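Local coordinates for protein Tni2 (Pseudomonas fluorescens, PDB 6B12) that probably acts as the immunity protein that binds and neutralises a cognate antibacterial toxin delivered by type VI secretion, at residues Trp39-Ser47 and Val82-Gln90. Residues are numbered along the deposited sequence; the frame is centred on the assembly and turned at random.
Sequences WRWQEQLLS and VVSGDRQQQ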
ATOM      1  N   TRP C  39      18.921  -1.394 -12.517  1.00 14.79           N
ATOM      2  CA  TRP C  39      19.566  -0.126 -12.161  1.00 13.02           C
ATOM      3  C   TRP C  39      21.052  -0.197 -12.470  1.00 17.19           C
ATOM      4  O   TRP C  39      21.611  -1.270 -12.705  1.00 16.37           O
ATOM      5  CB  TRP C  39      19.357   0.229 -10.673  1.00 12.94           C
ATOM      6  CG  TRP C  39      20.020  -0.760  -9.696  1.00 14.57           C
ATOM      7  CD1 TRP C  39      21.234  -0.612  -9.078  1.00 16.27           C
ATOM      8  CD2 TRP C  39      19.487  -2.016  -9.239  1.00 16.01           C
ATOM      9  NE1 TRP C  39      21.494  -1.699  -8.267  1.00 15.10           N
ATOM     10  CE2 TRP C  39      20.442  -2.582  -8.358  1.00 16.50           C
ATOM     11  CE3 TRP C  39      18.305  -2.731  -9.515  1.00 15.49           C
ATOM     12  CZ2 TRP C  39      20.251  -3.812  -7.738  1.00 18.83           C
ATOM     13  CZ3 TRP C  39      18.120  -3.961  -8.897  1.00 17.88           C
ATOM     14  CH2 TRP C  39      19.086  -4.486  -8.020  1.00 18.49           C
ATOM     15  N   ARG C  40      21.699   0.981 -12.464  1.00 16.03           N
ATOM     16  CA  ARG C  40      23.142   1.054 -12.624  1.00 18.04           C
ATOM     17  C   ARG C  40      23.825   1.276 -11.277  1.00 16.25           C
ATOM     18  O   ARG C  40      23.365   2.079 -10.464  1.00 14.73           O
ATOM     19  CB  ARG C  40      23.543   2.185 -13.577  1.00 17.03           C
ATOM     20  CG  ARG C  40      25.035   2.223 -13.791  1.00 16.92           C
ATOM     21  CD  ARG C  40      25.462   3.241 -14.849  1.00 19.33           C
ATOM     22  NE  ARG C  40      25.120   4.612 -14.490  1.00 24.21           N
ATOM     23  CZ  ARG C  40      25.868   5.406 -13.719  1.00 27.04           C
ATOM     24  NH1 ARG C  40      27.019   4.984 -13.186  1.00 23.24           N
ATOM     25  NH2 ARG C  40      25.452   6.638 -13.469  1.00 27.66           N
ATOM     26  N   TRP C  41      24.913   0.544 -11.055  1.00 15.47           N
ATOM     27  CA  TRP C  41      25.847   0.775  -9.958  1.00 18.58           C
ATOM     28  C   TRP C  41      27.229   0.811 -10.573  1.00 15.59           C
ATOM     29  O   TRP C  41      27.674  -0.189 -11.158  1.00 16.23           O
ATOM     30  CB  TRP C  41      25.760  -0.330  -8.890  1.00 15.31           C
ATOM     31  CG  TRP C  41      26.657  -0.113  -7.714  1.00 17.53           C
ATOM     32  CD1 TRP C  41      27.948  -0.551  -7.550  1.00 18.30           C
ATOM     33  CD2 TRP C  41      26.306   0.578  -6.521  1.00 18.82           C
ATOM     34  NE1 TRP C  41      28.425  -0.144  -6.314  1.00 19.82           N
ATOM     35  CE2 TRP C  41      27.429   0.544  -5.666  1.00 22.55           C
ATOM     36  CE3 TRP C  41      25.134   1.226  -6.090  1.00 14.86           C
ATOM     37  CZ2 TRP C  41      27.424   1.134  -4.401  1.00 21.00           C
ATOM     38  CZ3 TRP C  41      25.123   1.806  -4.828  1.00 17.27           C
ATOM     39  CH2 TRP C  41      26.265   1.757  -3.998  1.00 18.41           C
ATOM     40  N   GLN C  42      27.888   1.969 -10.479  1.00 15.76           N
ATOM     41  CA  GLN C  42      29.183   2.150 -11.127  1.00 17.58           C
ATOM     42  C   GLN C  42      29.088   1.757 -12.600  1.00 19.08           C
ATOM     43  O   GLN C  42      28.300   2.354 -13.338  1.00 22.97           O
ATOM     44  CB  GLN C  42      30.261   1.363 -10.391  1.00 19.26           C
ATOM     45  CG  GLN C  42      30.498   1.915  -8.985  1.00 20.76           C
ATOM     46  CD  GLN C  42      31.587   1.178  -8.262  1.00 27.56           C
ATOM     47  OE1 GLN C  42      31.490  -0.029  -8.028  1.00 29.33           O
ATOM     48  NE2 GLN C  42      32.637   1.896  -7.901  1.00 25.11           N
ATOM     49  N   GLU C  43      29.849   0.756 -13.047  1.00 17.94           N
ATOM     50  CA  GLU C  43      29.881   0.428 -14.475  1.00 18.92           C
ATOM     51  C   GLU C  43      29.078  -0.813 -14.825  1.00 20.68           C
ATOM     52  O   GLU C  43      29.310  -1.415 -15.879  1.00 25.54           O
ATOM     53  CB  GLU C  43      31.322   0.272 -14.949  1.00 26.31           C
ATOM     54  CG  GLU C  43      32.099   1.574 -14.833  1.00 30.97           C
ATOM     55  CD  GLU C  43      31.649   2.596 -15.871  1.00 38.72           C
ATOM     56  OE1 GLU C  43      31.737   2.278 -17.075  1.00 36.12           O
ATOM     57  OE2 GLU C  43      31.185   3.699 -15.495  1.00 36.28           O
ATOM     58  N   GLN C  44      28.124  -1.189 -13.990  1.00 20.39           N
ATOM     59  CA  GLN C  44      27.351  -2.408 -14.184  1.00 23.97           C
ATOM     60  C   GLN C  44      25.866  -2.109 -14.156  1.00 16.61           C
ATOM     61  O   GLN C  44      25.401  -1.282 -13.372  1.00 18.56           O
ATOM     62  CB  GLN C  44      27.639  -3.445 -13.100  1.00 30.80           C
ATOM     63  CG  GLN C  44      28.902  -4.249 -13.289  1.00 43.66           C
ATOM     64  CD  GLN C  44      28.963  -5.426 -12.330  1.00 58.93           C
ATOM     65  OE1 GLN C  44      29.777  -5.446 -11.408  1.00 67.25           O
ATOM     66  NE2 GLN C  44      28.091  -6.410 -12.540  1.00 58.87           N
ATOM     67  N   LEU C  45      25.127  -2.795 -15.019  1.00 16.72           N
ATOM     68  CA  LEU C  45      23.680  -2.852 -14.923  1.00 16.64           C
ATOM     69  C   LEU C  45      23.314  -4.071 -14.089  1.00 15.95           C
ATOM     70  O   LEU C  45      23.821  -5.171 -14.339  1.00 18.43           O
ATOM     71  CB  LEU C  45      23.059  -2.977 -16.317  1.00 20.94           C
ATOM     72  CG  LEU C  45      21.630  -2.474 -16.417  1.00 31.60           C
ATOM     73  CD1 LEU C  45      21.637  -0.951 -16.240  1.00 33.42           C
ATOM     74  CD2 LEU C  45      21.084  -2.879 -17.771  1.00 39.88           C
ATOM     75  N   LEU C  46      22.466  -3.866 -13.099  1.00 14.92           N
ATOM     76  CA  LEU C  46      22.089  -4.920 -12.169  1.00 14.73           C
ATOM     77  C   LEU C  46      20.578  -5.034 -12.170  1.00 15.93           C
ATOM     78  O   LEU C  46      19.865  -4.064 -12.437  1.00 17.45           O
ATOM     79  CB  LEU C  46      22.603  -4.615 -10.756  1.00 17.10           C
ATOM     80  CG  LEU C  46      24.129  -4.447 -10.727  1.00 19.93           C
ATOM     81  CD1 LEU C  46      24.524  -3.752  -9.445  1.00 20.87           C
ATOM     82  CD2 LEU C  46      24.772  -5.839 -10.809  1.00 16.69           C
ATOM     83  N   SER C  47      20.084  -6.216 -11.843  1.00 16.61           N
ATOM     84  CA  SER C  47      18.638  -6.357 -11.849  1.00 13.94           C
ATOM     85  C   SER C  47      18.214  -7.469 -10.907  1.00 18.24           C
ATOM     86  O   SER C  47      19.016  -8.309 -10.505  1.00 18.87           O
ATOM     87  CB  SER C  47      18.125  -6.663 -13.254  1.00 17.82           C
ATOM     88  OG  SER C  47      18.605  -7.930 -13.655  1.00 21.47           O
ATOM     89  N   VAL C  82      15.895  -6.246   1.616  1.00 13.89           N
ATOM     90  CA  VAL C  82      16.737  -5.072   1.355  1.00 12.76           C
ATOM     91  C   VAL C  82      17.952  -5.572   0.601  1.00 13.95           C
ATOM     92  O   VAL C  82      18.677  -6.439   1.091  1.00 17.71           O
ATOM     93  CB  VAL C  82      17.146  -4.363   2.652  1.00 16.37           C
ATOM     94  CG1 VAL C  82      18.148  -3.239   2.348  1.00 18.03           C
ATOM     95  CG2 VAL C  82      15.918  -3.808   3.328  1.00 17.99           C
ATOM     96  N   VAL C  83      18.176  -5.031  -0.593  1.00 14.47           N
ATOM     97  CA  VAL C  83      19.257  -5.466  -1.464  1.00 11.92           C
ATOM     98  C   VAL C  83      20.269  -4.336  -1.555  1.00 15.60           C
ATOM     99  O   VAL C  83      19.890  -3.176  -1.700  1.00 15.30           O
ATOM    100  CB  VAL C  83      18.724  -5.826  -2.866  1.00 11.58           C
ATOM    101  CG1 VAL C  83      19.843  -6.268  -3.777  1.00 14.58           C
ATOM    102  CG2 VAL C  83      17.614  -6.915  -2.773  1.00 16.62           C
ATOM    103  N   SER C  84      21.542  -4.672  -1.448  1.00 15.19           N
ATOM    104  CA  SER C  84      22.576  -3.653  -1.574  1.00 16.94           C
ATOM    105  C   SER C  84      22.604  -3.102  -3.005  1.00 17.53           C
ATOM    106  O   SER C  84      22.182  -3.754  -3.961  1.00 15.97           O
ATOM    107  CB  SER C  84      23.949  -4.232  -1.199  1.00 19.85           C
ATOM    108  OG  SER C  84      24.346  -5.252  -2.095  1.00 21.44           O
ATOM    109  N   GLY C  85      23.088  -1.870  -3.148  1.00 15.45           N
ATOM    110  CA  GLY C  85      23.140  -1.284  -4.480  1.00 15.71           C
ATOM    111  C   GLY C  85      24.008  -2.065  -5.447  1.00 14.29           C
ATOM    112  O   GLY C  85      23.738  -2.094  -6.656  1.00 17.55           O
ATOM    113  N   ASP C  86      25.073  -2.694  -4.950  1.00 17.33           N
ATOM    114  CA  ASP C  86      25.900  -3.471  -5.864  1.00 19.50           C
ATOM    115  C   ASP C  86      25.344  -4.866  -6.102  1.00 20.08           C
ATOM    116  O   ASP C  86      25.968  -5.664  -6.826  1.00 18.54           O
ATOM    117  CB  ASP C  86      27.361  -3.521  -5.382  1.00 17.54           C
ATOM    118  CG  ASP C  86      27.558  -4.221  -4.059  1.00 23.52           C
ATOM    119  OD1 ASP C  86      26.590  -4.733  -3.468  1.00 21.45           O
ATOM    120  OD2 ASP C  86      28.733  -4.256  -3.610  1.00 26.72           O
ATOM    121  N   ARG C  87      24.184  -5.149  -5.523  1.00 19.17           N
ATOM    122  CA  ARG C  87      23.446  -6.401  -5.684  1.00 14.26           C
ATOM    123  C   ARG C  87      24.217  -7.605  -5.160  1.00 22.73           C
ATOM    124  O   ARG C  87      23.889  -8.739  -5.499  1.00 22.61           O
ATOM    125  CB  ARG C  87      23.039  -6.619  -7.151  1.00 18.52           C
ATOM    126  CG  ARG C  87      21.636  -7.242  -7.322  1.00 22.57           C
ATOM    127  CD  ARG C  87      21.680  -8.676  -7.783  1.00 30.35           C
ATOM    128  NE  ARG C  87      22.276  -8.870  -9.091  1.00 33.26           N
ATOM    129  CZ  ARG C  87      23.407  -9.538  -9.307  1.00 34.80           C
ATOM    130  NH1 ARG C  87      24.082 -10.067  -8.286  1.00 32.36           N
ATOM    131  NH2 ARG C  87      23.862  -9.682 -10.548  1.00 31.63           N
ATOM    132  N   GLN C  88      25.248  -7.403  -4.334  1.00 16.29           N
ATOM    133  CA  GLN C  88      26.018  -8.546  -3.873  1.00 19.61           C
ATOM    134  C   GLN C  88      25.431  -9.191  -2.627  1.00 22.99           C
ATOM    135  O   GLN C  88      25.684 -10.370  -2.382  1.00 23.83           O
ATOM    136  CB  GLN C  88      27.479  -8.147  -3.615  1.00 22.42           C
ATOM    137  CG  GLN C  88      28.232  -7.686  -4.877  1.00 30.07           C
ATOM    138  CD  GLN C  88      28.098  -8.656  -6.049  1.00 42.43           C
ATOM    139  OE1 GLN C  88      28.745  -9.702  -6.078  1.00 47.74           O
ATOM    140  NE2 GLN C  88      27.258  -8.300  -7.031  1.00 37.74           N
ATOM    141  N   GLN C  89      24.659  -8.454  -1.839  1.00 22.48           N
ATOM    142  CA  GLN C  89      24.140  -8.986  -0.588  1.00 23.88           C
ATOM    143  C   GLN C  89      22.695  -8.568  -0.443  1.00 19.77           C
ATOM    144  O   GLN C  89      22.249  -7.566  -1.015  1.00 20.13           O
ATOM    145  CB  GLN C  89      24.945  -8.494   0.630  1.00 30.52           C
ATOM    146  CG  GLN C  89      26.456  -8.688   0.515  1.00 45.93           C
ATOM    147  CD  GLN C  89      27.208  -7.370   0.364  1.00 58.84           C
ATOM    148  OE1 GLN C  89      26.646  -6.290   0.573  1.00 65.34           O
ATOM    149  NE2 GLN C  89      28.485  -7.456   0.005  1.00 61.67           N
ATOM    150  N   GLN C  90      21.957  -9.341   0.346  1.00 17.19           N
ATOM    151  CA  GLN C  90      20.616  -8.915   0.661  1.00 18.25           C
ATOM    152  C   GLN C  90      20.254  -9.452   2.031  1.00 20.00           C
ATOM    153  O   GLN C  90      20.932 -10.327   2.578  1.00 19.92           O
ATOM    154  CB  GLN C  90      19.614  -9.386  -0.390  1.00 21.88           C
ATOM    155  CG  GLN C  90      19.399 -10.869  -0.376  1.00 21.10           C
ATOM    156  CD  GLN C  90      18.377 -11.290  -1.407  1.00 27.55           C
ATOM    157  OE1 GLN C  90      18.261 -10.677  -2.463  1.00 28.76           O
ATOM    158  NE2 GLN C  90      17.639 -12.329  -1.107  1.00 25.68           N
TER
HETATM  159  O   HOH W   1      27.975  -5.370  -8.522  1.00 29.69           O
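The indole of Trp39 meets the 82-90 loop through its edge: NE1 donates to Gly85 O at 2.8 Å, with an N-H...O angle of 178°. The acceptor lies within the ring plane and uses a lone pair in its carbonyl plane, so the bond is close to ideal. One face of this ring carries Leu46 O near the rim, from the paired strand of its own hairpin, and Arg87 approaches obliquely, its CG 3.7 Å from Trp39 CZ2. Trp41 is used differently, by its face. Gly85 C sits above the rim of that ring, Asp86 N over its centre, and Asp86 CB makes a CH-pi contact 3.8 Å from the centroid of the five-membered ring, 20° off its normal. With CG anti to the backbone N (chi1 -178°), the Trp41 indole is laid against the peptide following Gly85.

Leu46 packs in from beside the tryptophans, its CD1 3.3 Å from Gly85 O and 3.5 Å from Asp86 O; its CD2 lies over one face of the Arg87 guanidinium. Bends at chi2 and chi3 turn the arginine along the hairpin, which puts NE 3.6 Å from Ser47 O, near the guanidinium plane.

The loop being gripped is braced internally. Asp86 OD1 accepts from Ser84 OG and, above the carboxylate plane, from Gln88 N, the latter bond closing an Asx turn, while Gln88 NE2 donates to Asp86 O at 2.9 Å. A water lies between Asp86 O and Gln44 OE1, with the link to Gln44 OE1 weak.

Outside the two segments, Trp39 also packs on Leu65, and both tryptophans touch Ile2. The arrangement joins two antiparallel sheets: a beta-hairpin with a type II' turn at Trp41-Gln44 packs its aromatic side on the type I turn Ser84-Arg87, in the loop linking strands 78-84 and 90-92.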